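Local coordinates for protein Cd1 (Flavonifractor plautii, PDB 7D39) that probably works as an FMN-dependent ene-reductase that reduces flavones and flavonols and so starts their breakdown in gut bacteria, at residues E21-A26 with V33-L38; V173-L178 with D184-R189; Q210-V215 with H220-H225; D228-C233 with G237-I242. All coordinates share one frame; numbering follows the deposited sequence.

Contact 1: E21-A26 with V33-L38; sequences EALMGA and VEFIQL
Leu23 overlaps the start of strand 32-37 with both of its methyl branches. Leu23 CD2 lies 4.1 Å from Val33 CG1. The two side chains slide past each other in opposite directions, so they meet along their flanks. Val33 CG1 also reaches back to the helix main chain and sits 3.5 Å from Leu23 O. The same methyl, Val33 CG1, meets a third atom, Ala26 CB, at 4.2 Å, one helical turn further on. Val33 puts CG1 there by setting it anti to its own carbonyl carbon (chi1 -69°).

The other branch of Leu23 points further along the strand. Leu23 CD1 rests 3.4 Å from Glu34 O. Leu23 CD1 is also 3.8 Å from Phe35 CB. Leu23 and Phe35 cross at about a right angle; CD1 touches the CB end and lies oblique to the ring. Glu34 starts away from the helix, and its OE2 forms a salt bridge with Lys76 of helix 70-79.

The grip is thus wholly one of packing. Helix 21-26 and strand 33-37 run almost antiparallel, at 168°, with their axes 8.9 Å apart. Phe35 continues the packing on Asp16, Cys19 and Ile20 of helix 14-28, and its side chain is about 9 Å from the bound FMN. Such a helix laid against an outermost strand of a parallel sheet is the classic beta-alpha-beta crossover of the flavodoxin-like fold.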
loop_
_atom_site.group_PDB
_atom_site.type_symbol
_atom_site.label_atom_id
_atom_site.label_comp_id
_atom_site.label_asym_id
_atom_site.label_seq_id
_atom_site.Cartn_x
_atom_site.Cartn_y
_atom_site.Cartn_z
ATOM N N GLU A 21 18.541 8.478 6.470
ATOM C CA GLU A 21 19.364 7.487 7.151
ATOM C C GLU A 21 19.198 6.106 6.520
ATOM O O GLU A 21 20.161 5.334 6.422
ATOM C CB GLU A 21 18.988 7.447 8.630
ATOM C CG GLU A 21 19.783 6.478 9.460
ATOM C CD GLU A 21 21.163 7.004 9.782
ATOM O OE1 GLU A 21 22.121 6.212 9.710
ATOM O OE2 GLU A 21 21.283 8.208 10.099
ATOM N N ALA A 22 17.976 5.763 6.110
ATOM C CA ALA A 22 17.804 4.518 5.373
ATOM C C ALA A 22 18.528 4.590 4.037
ATOM O O ALA A 22 19.172 3.623 3.619
ATOM C CB ALA A 22 16.319 4.205 5.187
ATOM N N LEU A 23 18.469 5.740 3.364
ATOM C CA LEU A 23 19.187 5.864 2.100
ATOM C C LEU A 23 20.689 5.681 2.301
ATOM O O LEU A 23 21.370 5.080 1.459
ATOM C CB LEU A 23 18.874 7.211 1.451
ATOM C CG LEU A 23 17.446 7.361 0.897
ATOM C CD1 LEU A 23 17.298 8.657 0.150
ATOM C CD2 LEU A 23 17.074 6.196 -0.019
HETATM N N MSE A 24 21.221 6.170 3.417
HETATM C CA MSE A 24 22.643 6.002 3.692
HETATM C C MSE A 24 23.040 4.532 3.832
HETATM O O MSE A 24 24.017 4.081 3.241
HETATM C CB MSE A 24 23.033 6.772 4.948
HETATM C CG MSE A 24 23.230 8.245 4.691
HETATM SE SE MSE A 24 23.284 9.301 6.340
HETATM C CE MSE A 24 23.920 10.964 5.571
ATOM N N GLY A 25 22.275 3.786 4.625
ATOM C CA GLY A 25 22.508 2.357 4.710
ATOM C C GLY A 25 22.408 1.678 3.359
ATOM O O GLY A 25 23.191 0.781 3.047
ATOM N N ALA A 26 21.443 2.095 2.542
ATOM C CA ALA A 26 21.340 1.549 1.194
ATOM C C ALA A 26 22.580 1.872 0.371
ATOM O O ALA A 26 23.073 1.019 -0.376
ATOM C CB ALA A 26 20.085 2.081 0.501
ATOM N N VAL A 33 21.079 6.226 -4.813
ATOM C CA VAL A 33 19.952 6.646 -3.995
ATOM C C VAL A 33 19.375 7.941 -4.531
ATOM O O VAL A 33 20.060 8.752 -5.161
ATOM C CB VAL A 33 20.331 6.810 -2.505
ATOM C CG1 VAL A 33 20.616 5.463 -1.891
ATOM C CG2 VAL A 33 21.523 7.756 -2.356
ATOM N N GLU A 34 18.088 8.121 -4.265
ATOM C CA GLU A 34 17.359 9.322 -4.612
ATOM C C GLU A 34 16.312 9.562 -3.534
ATOM O O GLU A 34 15.783 8.617 -2.936
ATOM C CB GLU A 34 16.715 9.181 -5.999
ATOM C CG GLU A 34 15.933 10.404 -6.468
ATOM C CD GLU A 34 15.397 10.243 -7.893
ATOM O OE1 GLU A 34 15.477 9.122 -8.449
ATOM O OE2 GLU A 34 14.896 11.242 -8.452
ATOM N N PHE A 35 16.007 10.832 -3.293
ATOM C CA PHE A 35 15.100 11.221 -2.221
ATOM C C PHE A 35 14.008 12.112 -2.786
ATOM O O PHE A 35 14.294 13.024 -3.567
ATOM C CB PHE A 35 15.873 11.943 -1.114
ATOM C CG PHE A 35 15.017 12.480 -0.013
ATOM C CD1 PHE A 35 14.233 11.638 0.756
ATOM C CD2 PHE A 35 15.020 13.832 0.272
ATOM C CE1 PHE A 35 13.443 12.153 1.775
ATOM C CE2 PHE A 35 14.253 14.341 1.291
ATOM C CZ PHE A 35 13.464 13.505 2.043
ATOM N N ILE A 36 12.761 11.844 -2.399
ATOM C CA ILE A 36 11.623 12.679 -2.772
ATOM C C ILE A 36 10.900 13.115 -1.500
ATOM O O ILE A 36 10.502 12.278 -0.681
ATOM C CB ILE A 36 10.658 11.958 -3.732
ATOM C CG1 ILE A 36 11.292 11.835 -5.116
ATOM C CG2 ILE A 36 9.355 12.717 -3.849
ATOM C CD1 ILE A 36 10.405 11.080 -6.128
ATOM N N GLN A 37 10.744 14.425 -1.335
ATOM C CA GLN A 37 10.007 15.015 -0.224
ATOM C C GLN A 37 8.608 15.367 -0.727
ATOM O O GLN A 37 8.466 16.199 -1.622
ATOM C CB GLN A 37 10.747 16.254 0.291
ATOM C CG GLN A 37 10.819 16.382 1.815
ATOM C CD GLN A 37 9.463 16.597 2.434
ATOM O OE1 GLN A 37 8.607 17.266 1.852
ATOM N NE2 GLN A 37 9.248 16.024 3.611
ATOM N N LEU A 38 7.574 14.725 -0.173
ATOM C CA LEU A 38 6.242 14.867 -0.767
ATOM C C LEU A 38 5.641 16.261 -0.599
ATOM O O LEU A 38 4.724 16.606 -1.355
ATOM C CB LEU A 38 5.271 13.838 -0.187
ATOM C CG LEU A 38 5.535 12.361 -0.515
ATOM C CD1 LEU A 38 4.509 11.438 0.149
ATOM C CD2 LEU A 38 5.566 12.150 -2.027
#

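Contact 2: V173-L178 with D184-R189; sequences VFPWAL and DERVAR
Arg186 reaches from the first turn of helix 184-202 to the main chain of Pro175. Its guanidinium grips one oxygen end-on with two nitrogens. Arg186 NH1 and NH2 each donate to Pro175 O at 2.9 Å, with N-H...O angles of 143° and 145°. The oxygen lies close to the guanidinium plane, at its edge, and takes both bonds. The NH1 donor is in the carbonyl plane, while NH2 is tilted slightly from it. Bends at chi2 and chi3 turn the arginine into this position. Trp176 O is also near, 3.0 Å from Arg186 NH2. The charge of Arg186 has a further partner in Glu183, which forms a salt bridge with NH2.

Phe174 packs alongside the arginine. Phe174 CB lies 3.9 Å from Arg186 NH1. The edge of the ring meets the other arginine, with Phe174 CZ 4.0 Å from Arg189 CG. Arg189 turns its polar end elsewhere, to a salt bridge with Glu172. The side chain of Phe174 also packs on Met142 and Val144 of strand 138-144.

The side chain of Pro175 is about 6 Å from the bound FMN. The arginine bonds to the loop close to the cofactor, where the last strand of a flavodoxin-like sheet leads into the helix that follows it.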
loop_
_atom_site.group_PDB
_atom_site.type_symbol
_atom_site.label_atom_id
_atom_site.label_comp_id
_atom_site.label_asym_id
_atom_site.label_seq_id
_atom_site.Cartn_x
_atom_site.Cartn_y
_atom_site.Cartn_z
ATOM N N VAL A 173 7.133 0.412 12.822
ATOM C CA VAL A 173 6.410 1.481 13.501
ATOM C C VAL A 173 7.304 2.068 14.579
ATOM O O VAL A 173 7.909 1.320 15.357
ATOM C CB VAL A 173 5.097 0.980 14.128
ATOM C CG1 VAL A 173 4.509 2.065 15.020
ATOM C CG2 VAL A 173 4.124 0.638 13.060
ATOM N N PHE A 174 7.354 3.404 14.658
ATOM C CA PHE A 174 8.154 4.105 15.672
ATOM C C PHE A 174 7.256 4.983 16.533
ATOM O O PHE A 174 7.004 6.149 16.195
ATOM C CB PHE A 174 9.259 4.940 15.029
ATOM C CG PHE A 174 10.265 4.129 14.254
ATOM C CD1 PHE A 174 11.374 3.595 14.887
ATOM C CD2 PHE A 174 10.094 3.901 12.896
ATOM C CE1 PHE A 174 12.303 2.854 14.178
ATOM C CE2 PHE A 174 11.017 3.164 12.183
ATOM C CZ PHE A 174 12.126 2.643 12.823
ATOM N N PRO A 175 6.765 4.482 17.662
ATOM C CA PRO A 175 5.975 5.323 18.563
ATOM C C PRO A 175 6.871 6.221 19.402
ATOM O O PRO A 175 8.086 6.029 19.490
ATOM C CB PRO A 175 5.227 4.307 19.431
ATOM C CG PRO A 175 6.205 3.157 19.527
ATOM C CD PRO A 175 6.911 3.106 18.173
ATOM N N TRP A 176 6.245 7.247 19.987
ATOM C CA TRP A 176 6.927 8.211 20.861
ATOM C C TRP A 176 8.177 8.767 20.199
ATOM O O TRP A 176 9.251 8.822 20.807
ATOM C CB TRP A 176 7.286 7.581 22.215
ATOM C CG TRP A 176 6.112 7.005 22.936
ATOM C CD1 TRP A 176 5.844 5.683 23.150
ATOM C CD2 TRP A 176 5.038 7.734 23.541
ATOM N NE1 TRP A 176 4.659 5.540 23.845
ATOM C CE2 TRP A 176 4.145 6.782 24.098
ATOM C CE3 TRP A 176 4.742 9.096 23.671
ATOM C CZ2 TRP A 176 2.984 7.147 24.770
ATOM C CZ3 TRP A 176 3.577 9.457 24.333
ATOM C CH2 TRP A 176 2.716 8.483 24.877
ATOM N N ALA A 177 8.038 9.182 18.937
ATOM C CA ALA A 177 9.189 9.416 18.072
ATOM C C ALA A 177 9.395 10.886 17.700
ATOM O O ALA A 177 10.058 11.173 16.701
ATOM C CB ALA A 177 9.061 8.561 16.810
ATOM N N LEU A 178 8.861 11.824 18.486
ATOM C CA LEU A 178 9.090 13.234 18.197
ATOM C C LEU A 178 10.568 13.576 18.302
ATOM O O LEU A 178 11.076 14.399 17.531
ATOM C CB LEU A 178 8.287 14.125 19.143
ATOM C CG LEU A 178 6.793 14.354 18.937
ATOM C CD1 LEU A 178 6.352 15.521 19.803
ATOM C CD2 LEU A 178 6.475 14.624 17.494
ATOM N N ASP A 184 19.755 7.165 19.229
ATOM C CA ASP A 184 20.726 6.509 18.352
ATOM C C ASP A 184 20.308 5.096 17.945
ATOM O O ASP A 184 20.524 4.696 16.799
ATOM C CB ASP A 184 22.093 6.462 19.031
ATOM C CG ASP A 184 22.742 7.831 19.132
ATOM O OD1 ASP A 184 22.483 8.702 18.262
ATOM O OD2 ASP A 184 23.525 8.029 20.086
ATOM N N GLU A 185 19.797 4.290 18.882
ATOM C CA GLU A 185 19.427 2.918 18.522
ATOM C C GLU A 185 18.266 2.888 17.534
ATOM O O GLU A 185 18.158 1.958 16.724
ATOM C CB GLU A 185 19.080 2.103 19.771
ATOM C CG GLU A 185 17.758 2.461 20.443
ATOM C CD GLU A 185 17.793 3.807 21.189
ATOM O OE1 GLU A 185 16.813 4.115 21.913
ATOM O OE2 GLU A 185 18.796 4.552 21.054
ATOM N N ARG A 186 17.387 3.878 17.584
ATOM C CA ARG A 186 16.273 3.877 16.648
ATOM C C ARG A 186 16.691 4.409 15.287
ATOM O O ARG A 186 16.155 3.971 14.263
ATOM C CB ARG A 186 15.126 4.685 17.230
ATOM C CG ARG A 186 14.752 4.228 18.604
ATOM C CD ARG A 186 13.266 4.033 18.667
ATOM N NE ARG A 186 12.649 5.269 19.091
ATOM C CZ ARG A 186 11.348 5.487 19.122
ATOM N NH1 ARG A 186 10.488 4.549 18.729
ATOM N NH2 ARG A 186 10.915 6.663 19.544
ATOM N N VAL A 187 17.650 5.332 15.255
ATOM C CA VAL A 187 18.207 5.774 13.983
ATOM C C VAL A 187 18.976 4.633 13.332
ATOM O O VAL A 187 18.894 4.420 12.119
ATOM C CB VAL A 187 19.091 7.020 14.199
ATOM C CG1 VAL A 187 19.783 7.439 12.904
ATOM C CG2 VAL A 187 18.262 8.161 14.738
ATOM N N ALA A 188 19.714 3.865 14.141
ATOM C CA ALA A 188 20.408 2.689 13.640
ATOM C C ALA A 188 19.432 1.700 13.028
ATOM O O ALA A 188 19.783 0.993 12.076
ATOM C CB ALA A 188 21.225 2.036 14.768
ATOM N N ARG A 189 18.188 1.676 13.513
ATOM C CA ARG A 189 17.192 0.779 12.928
ATOM C C ARG A 189 16.761 1.249 11.541
ATOM O O ARG A 189 16.566 0.431 10.637
ATOM C CB ARG A 189 15.988 0.654 13.861
ATOM C CG ARG A 189 14.866 -0.208 13.316
ATOM C CD ARG A 189 15.196 -1.707 13.379
ATOM N NE ARG A 189 14.071 -2.500 12.897
ATOM C CZ ARG A 189 14.158 -3.467 11.988
ATOM N NH1 ARG A 189 15.332 -3.801 11.471
ATOM N NH2 ARG A 189 13.060 -4.108 11.606
#

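Contact 3: Q210-V215 with H220-H225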
loop_
_atom_site.group_PDB
_atom_site.type_symbol
_atom_site.label_atom_id
_atom_site.label_comp_id
_atom_site.label_asym_id
_atom_site.label_seq_id
_atom_site.Cartn_x
_atom_site.Cartn_y
_atom_site.Cartn_z
ATOM N N GLN A 210 11.530 -9.267 6.268
ATOM C CA GLN A 210 12.375 -9.123 7.442
ATOM C C GLN A 210 11.613 -8.647 8.663
ATOM O O GLN A 210 12.221 -8.456 9.719
ATOM C CB GLN A 210 13.505 -8.138 7.148
ATOM C CG GLN A 210 14.415 -8.597 6.058
ATOM C CD GLN A 210 15.152 -9.854 6.459
ATOM O OE1 GLN A 210 15.611 -9.981 7.595
ATOM N NE2 GLN A 210 15.244 -10.801 5.539
ATOM N N GLY A 211 10.306 -8.449 8.551
ATOM C CA GLY A 211 9.564 -7.708 9.541
ATOM C C GLY A 211 8.987 -8.584 10.626
ATOM O O GLY A 211 9.322 -9.756 10.777
ATOM N N ASP A 212 8.125 -7.972 11.419
ATOM C CA ASP A 212 7.407 -8.671 12.468
ATOM C C ASP A 212 6.550 -9.771 11.858
ATOM O O ASP A 212 5.926 -9.578 10.814
ATOM C CB ASP A 212 6.556 -7.648 13.218
ATOM C CG ASP A 212 5.581 -8.269 14.183
ATOM O OD1 ASP A 212 5.758 -9.443 14.565
ATOM O OD2 ASP A 212 4.637 -7.547 14.571
ATOM N N ALA A 213 6.524 -10.939 12.506
ATOM C CA ALA A 213 5.764 -12.072 11.981
ATOM C C ALA A 213 4.260 -11.871 12.071
ATOM O O ALA A 213 3.514 -12.562 11.369
ATOM C CB ALA A 213 6.149 -13.364 12.719
ATOM N N GLY A 214 3.794 -10.959 12.918
ATOM C CA GLY A 214 2.373 -10.675 13.031
ATOM C C GLY A 214 1.549 -11.885 13.455
ATOM O O GLY A 214 2.052 -12.862 14.013
ATOM N N VAL A 215 0.242 -11.791 13.203
ATOM C CA VAL A 215 -0.716 -12.837 13.545
ATOM C C VAL A 215 -1.157 -13.610 12.306
ATOM O O VAL A 215 -1.170 -14.839 12.307
ATOM C CB VAL A 215 -1.934 -12.256 14.301
ATOM C CG1 VAL A 215 -3.049 -13.293 14.409
ATOM C CG2 VAL A 215 -1.537 -11.767 15.688
ATOM N N HIS A 220 1.066 -11.175 7.604
ATOM C CA HIS A 220 1.825 -10.706 8.781
ATOM C C HIS A 220 1.188 -9.611 9.590
ATOM O O HIS A 220 1.728 -9.155 10.542
ATOM C CB HIS A 220 3.322 -10.437 8.577
ATOM C CG HIS A 220 4.043 -11.546 7.915
ATOM N ND1 HIS A 220 4.604 -11.424 6.674
ATOM C CD2 HIS A 220 4.285 -12.811 8.312
ATOM C CE1 HIS A 220 5.157 -12.565 6.333
ATOM N NE2 HIS A 220 4.977 -13.419 7.312
ATOM N N SER A 221 -0.008 -9.269 9.200
ATOM C CA SER A 221 -0.846 -8.297 9.827
ATOM C C SER A 221 -1.216 -8.641 11.251
ATOM O O SER A 221 -1.299 -9.770 11.599
ATOM C CB SER A 221 -2.101 -8.176 8.995
ATOM O OG SER A 221 -2.982 -7.281 9.540
ATOM N N ARG A 222 -1.460 -7.625 12.044
ATOM C CA ARG A 222 -2.090 -7.763 13.325
ATOM C C ARG A 222 -3.482 -7.142 13.438
ATOM O O ARG A 222 -4.028 -7.076 14.495
ATOM C CB ARG A 222 -1.163 -7.231 14.413
ATOM C CG ARG A 222 0.200 -7.879 14.454
ATOM C CD ARG A 222 0.970 -7.485 15.675
ATOM N NE ARG A 222 2.231 -8.179 15.741
ATOM C CZ ARG A 222 2.453 -9.256 16.483
ATOM N NH1 ARG A 222 1.504 -9.760 17.213
ATOM N NH2 ARG A 222 3.609 -9.822 16.483
ATOM N N ASN A 223 -4.038 -6.717 12.322
ATOM C CA ASN A 223 -5.331 -6.064 12.280
ATOM C C ASN A 223 -6.423 -6.982 11.716
ATOM O O ASN A 223 -6.282 -7.578 10.691
ATOM C CB ASN A 223 -5.269 -4.769 11.447
ATOM C CG ASN A 223 -4.461 -3.678 12.103
ATOM O OD1 ASN A 223 -3.298 -3.787 12.233
ATOM N ND2 ASN A 223 -5.121 -2.646 12.543
ATOM N N PHE A 224 -7.522 -7.062 12.428
ATOM C CA PHE A 224 -8.566 -8.020 12.146
ATOM C C PHE A 224 -9.905 -7.364 12.340
ATOM O O PHE A 224 -10.076 -6.598 13.224
ATOM C CB PHE A 224 -8.429 -9.287 13.009
ATOM C CG PHE A 224 -7.270 -10.121 12.648
ATOM C CD1 PHE A 224 -7.337 -10.989 11.607
ATOM C CD2 PHE A 224 -6.083 -9.965 13.291
ATOM C CE1 PHE A 224 -6.254 -11.748 11.241
ATOM C CE2 PHE A 224 -4.996 -10.687 12.918
ATOM C CZ PHE A 224 -5.082 -11.600 11.902
ATOM N N HIS A 225 -10.828 -7.659 11.449
ATOM C CA HIS A 225 -12.221 -7.345 11.624
ATOM C C HIS A 225 -12.973 -8.593 12.160
ATOM O O HIS A 225 -12.894 -9.661 11.614
ATOM C CB HIS A 225 -12.790 -6.834 10.302
ATOM C CG HIS A 225 -14.187 -6.323 10.373
ATOM N ND1 HIS A 225 -15.272 -7.120 10.154
ATOM C CD2 HIS A 225 -14.672 -5.088 10.584
ATOM C CE1 HIS A 225 -16.368 -6.407 10.251
ATOM N NE2 HIS A 225 -16.032 -5.173 10.533
HETATM O O HOH W 1 3.375 -7.019 11.627
#
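Arg222 and Asp212 clasp two loop segments around an Asx turn, in which Asp212 OD1 accepts from Gly214 N. The turn precedes the first of two Cys-X-X-Cys motifs, a pattern consistent with a zinc-ribbon-like fold. From CB, Arg222 sends CG anti to its carbonyl carbon (chi1 -57°), and Arg222 CG passes 3.8 Å from Gly214 CA. The chain then stays extended. CD skirts Asp212 OD2, and Arg222 NE donates to Asp212 OD2 at 2.7 Å. Further out, Gly214 CA sits over one face of the guanidinium, near its rim. At the tip, Arg222 NH1 touches Val215 CG2, while Arg222 NH2 donates to Asp212 OD1 at 2.9 Å and more weakly to OD2.

The salt bridge is thus side-on, with NE and NH2 each on a syn lone pair and the two flat groups nearly coplanar, 22° apart. Gly214 N comes to OD1 from above the carboxylate plane, so that oxygen holds two donors from different directions.

Further along, Val215 N donates to Ser221 O at 3.0 Å, and Val215 CG1 leans obliquely on the Phe224 ring. Phe224 in turn meets Phe251. Gly214 has a positive phi, and Gly214 CA makes a CA-H...O contact with His220 O at 3.0 Å. One water links the two segments, donating to Asp212 OD2 at 3.2 Å and to His220 O at 2.9 Å.

Contact 4: D228-C233 with G237-I242; sequences DGKAIC and GLEGEI
Ala231 and Gly240 form the hydrogen-bonded pair at the middle of this hairpin. Ala231 N donates to Gly240 O at 3.0 Å, and Gly240 N returns a bond to Ala231 O at 2.9 Å. Nearer the turn, Cys233 N donates to Leu238 O at 3.0 Å. A weak bond from Gly237 N to Cys233 O completes the turn. Ile232 and Glu239 are the non-hydrogen-bonded pair between them.

The two faces differ. On one, Ile232 and Glu239 lie side by side and point the same way. Glu239 stretches out to Lys230, whose chain bends at chi3 and chi4 until Lys230 NZ is 3.2 Å from Glu239 OE1. The ammonium sits above the carboxylate plane in this salt bridge. On the other face, Ala231 CB packs 3.6 Å from Ile242 CG1. The short strands are strongly turned against each other, by 109°.

Further out, Phe251 of strand 248-252 packs on Ala231, Leu238 and Ile242. Gln257 accepts from Glu239 N through OE1. Cys233 turns SG anti to its backbone N (chi1 -176°), toward Cys219, with which a disulfide is modelled. Cys219 is also modelled bonded to Cys216 and Cys236, and one sulfur cannot hold three ordinary disulfides together. The four clustered cysteine sulfurs are consistent with a zinc-ribbon-like site, probably able to hold a metal, though none is modelled.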
loop_
_atom_site.group_PDB
_atom_site.type_symbol
_atom_site.label_atom_id
_atom_site.label_comp_id
_atom_site.label_asym_id
_atom_site.label_seq_id
_atom_site.Cartn_x
_atom_site.Cartn_y
_atom_site.Cartn_z
ATOM N N ASP A 228 -19.146 -12.797 14.392
ATOM C CA ASP A 228 -19.487 -14.146 14.815
ATOM C C ASP A 228 -19.217 -15.177 13.763
ATOM O O ASP A 228 -19.799 -15.173 12.727
ATOM C CB ASP A 228 -20.925 -14.204 15.270
ATOM C CG ASP A 228 -21.102 -13.655 16.656
ATOM O OD1 ASP A 228 -20.098 -13.520 17.367
ATOM O OD2 ASP A 228 -22.234 -13.340 17.042
ATOM N N GLY A 229 -18.270 -16.036 14.055
ATOM C CA GLY A 229 -17.885 -17.077 13.160
ATOM C C GLY A 229 -16.992 -16.682 12.037
ATOM O O GLY A 229 -16.779 -17.463 11.150
ATOM N N LYS A 230 -16.462 -15.468 12.068
ATOM C CA LYS A 230 -15.604 -15.005 10.999
ATOM C C LYS A 230 -14.627 -13.904 11.410
ATOM O O LYS A 230 -15.002 -12.803 11.695
ATOM C CB LYS A 230 -16.454 -14.547 9.833
ATOM C CG LYS A 230 -15.725 -14.573 8.530
ATOM C CD LYS A 230 -16.427 -13.707 7.537
ATOM C CE LYS A 230 -17.788 -14.269 7.222
ATOM N NZ LYS A 230 -17.973 -14.254 5.765
ATOM N N ALA A 231 -13.365 -14.231 11.405
ATOM C CA ALA A 231 -12.350 -13.242 11.579
ATOM C C ALA A 231 -11.709 -12.944 10.236
ATOM O O ALA A 231 -11.243 -13.814 9.558
ATOM C CB ALA A 231 -11.346 -13.707 12.594
ATOM N N ILE A 232 -11.725 -11.687 9.857
ATOM C CA ILE A 232 -11.137 -11.260 8.617
ATOM C C ILE A 232 -9.870 -10.459 8.827
ATOM O O ILE A 232 -9.843 -9.516 9.554
ATOM C CB ILE A 232 -12.117 -10.452 7.777
ATOM C CG1 ILE A 232 -13.465 -11.149 7.755
ATOM C CG2 ILE A 232 -11.552 -10.243 6.384
ATOM C CD1 ILE A 232 -14.460 -10.552 6.802
ATOM N N CYS A 233 -8.828 -10.880 8.169
ATOM C CA CYS A 233 -7.634 -10.124 8.139
ATOM C C CYS A 233 -7.831 -8.805 7.414
ATOM O O CYS A 233 -8.359 -8.776 6.355
ATOM C CB CYS A 233 -6.557 -10.879 7.468
ATOM S SG CYS A 233 -5.126 -9.870 7.625
ATOM N N GLY A 237 -7.361 -10.028 3.642
ATOM C CA GLY A 237 -8.737 -10.412 3.430
ATOM C C GLY A 237 -9.049 -11.874 3.634
ATOM O O GLY A 237 -10.206 -12.271 3.439
ATOM N N LEU A 238 -8.064 -12.692 4.000
ATOM C CA LEU A 238 -8.346 -14.072 4.356
ATOM C C LEU A 238 -9.392 -14.108 5.460
ATOM O O LEU A 238 -9.363 -13.297 6.388
ATOM C CB LEU A 238 -7.070 -14.782 4.802
ATOM C CG LEU A 238 -6.103 -15.185 3.688
ATOM C CD1 LEU A 238 -4.737 -15.522 4.237
ATOM C CD2 LEU A 238 -6.653 -16.367 2.910
ATOM N N GLU A 239 -10.331 -15.037 5.336
ATOM C CA GLU A 239 -11.429 -15.222 6.284
ATOM C C GLU A 239 -11.202 -16.517 7.061
ATOM O O GLU A 239 -11.057 -17.592 6.467
ATOM C CB GLU A 239 -12.772 -15.251 5.551
ATOM C CG GLU A 239 -12.869 -14.171 4.467
ATOM C CD GLU A 239 -14.292 -13.895 3.994
ATOM O OE1 GLU A 239 -15.185 -14.744 4.194
ATOM O OE2 GLU A 239 -14.512 -12.811 3.420
ATOM N N GLY A 240 -11.159 -16.416 8.383
ATOM C CA GLY A 240 -10.842 -17.581 9.179
ATOM C C GLY A 240 -11.223 -17.434 10.630
ATOM O O GLY A 240 -12.335 -17.014 10.945
ATOM N N GLU A 241 -10.301 -17.756 11.527
ATOM C CA GLU A 241 -10.628 -17.826 12.940
ATOM C C GLU A 241 -9.450 -17.343 13.770
ATOM O O GLU A 241 -8.302 -17.710 13.510
ATOM C CB GLU A 241 -11.000 -19.258 13.328
ATOM C CG GLU A 241 -11.266 -19.461 14.798
ATOM C CD GLU A 241 -12.099 -20.712 15.059
ATOM O OE1 GLU A 241 -11.910 -21.727 14.347
ATOM O OE2 GLU A 241 -12.955 -20.668 15.965
ATOM N N ILE A 242 -9.755 -16.537 14.781
ATOM C CA ILE A 242 -8.775 -16.022 15.736
ATOM C C ILE A 242 -8.852 -16.864 17.003
ATOM O O ILE A 242 -9.940 -17.074 17.546
ATOM C CB ILE A 242 -9.051 -14.537 16.044
ATOM C CG1 ILE A 242 -8.556 -13.638 14.902
ATOM C CG2 ILE A 242 -8.473 -14.129 17.386
ATOM C CD1 ILE A 242 -7.049 -13.645 14.722
#

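The four contacts follow one another along the chain, and none nests in or crosses another. Contact 1 closes the short loop after helix 14-28 and packs that helix on one outermost strand of the parallel sheet. Contact 2 closes the loop between the other outermost strand, 167-174, and helix 184-202. Both serve the same flavin-binding domain, and they touch where Glu21 meets Val187. The chain then leaves that sheet. Contact 3 closes the loop ahead of strand 224-227, and contact 4 closes the hairpin of strands 230-233 and 239-245. These two also touch, with a probable hydrogen bond between His225 N and Ile232 O, and both reach the small antiparallel sheet. Contacts 1 and 4 lie on opposite sides of the chain's centre.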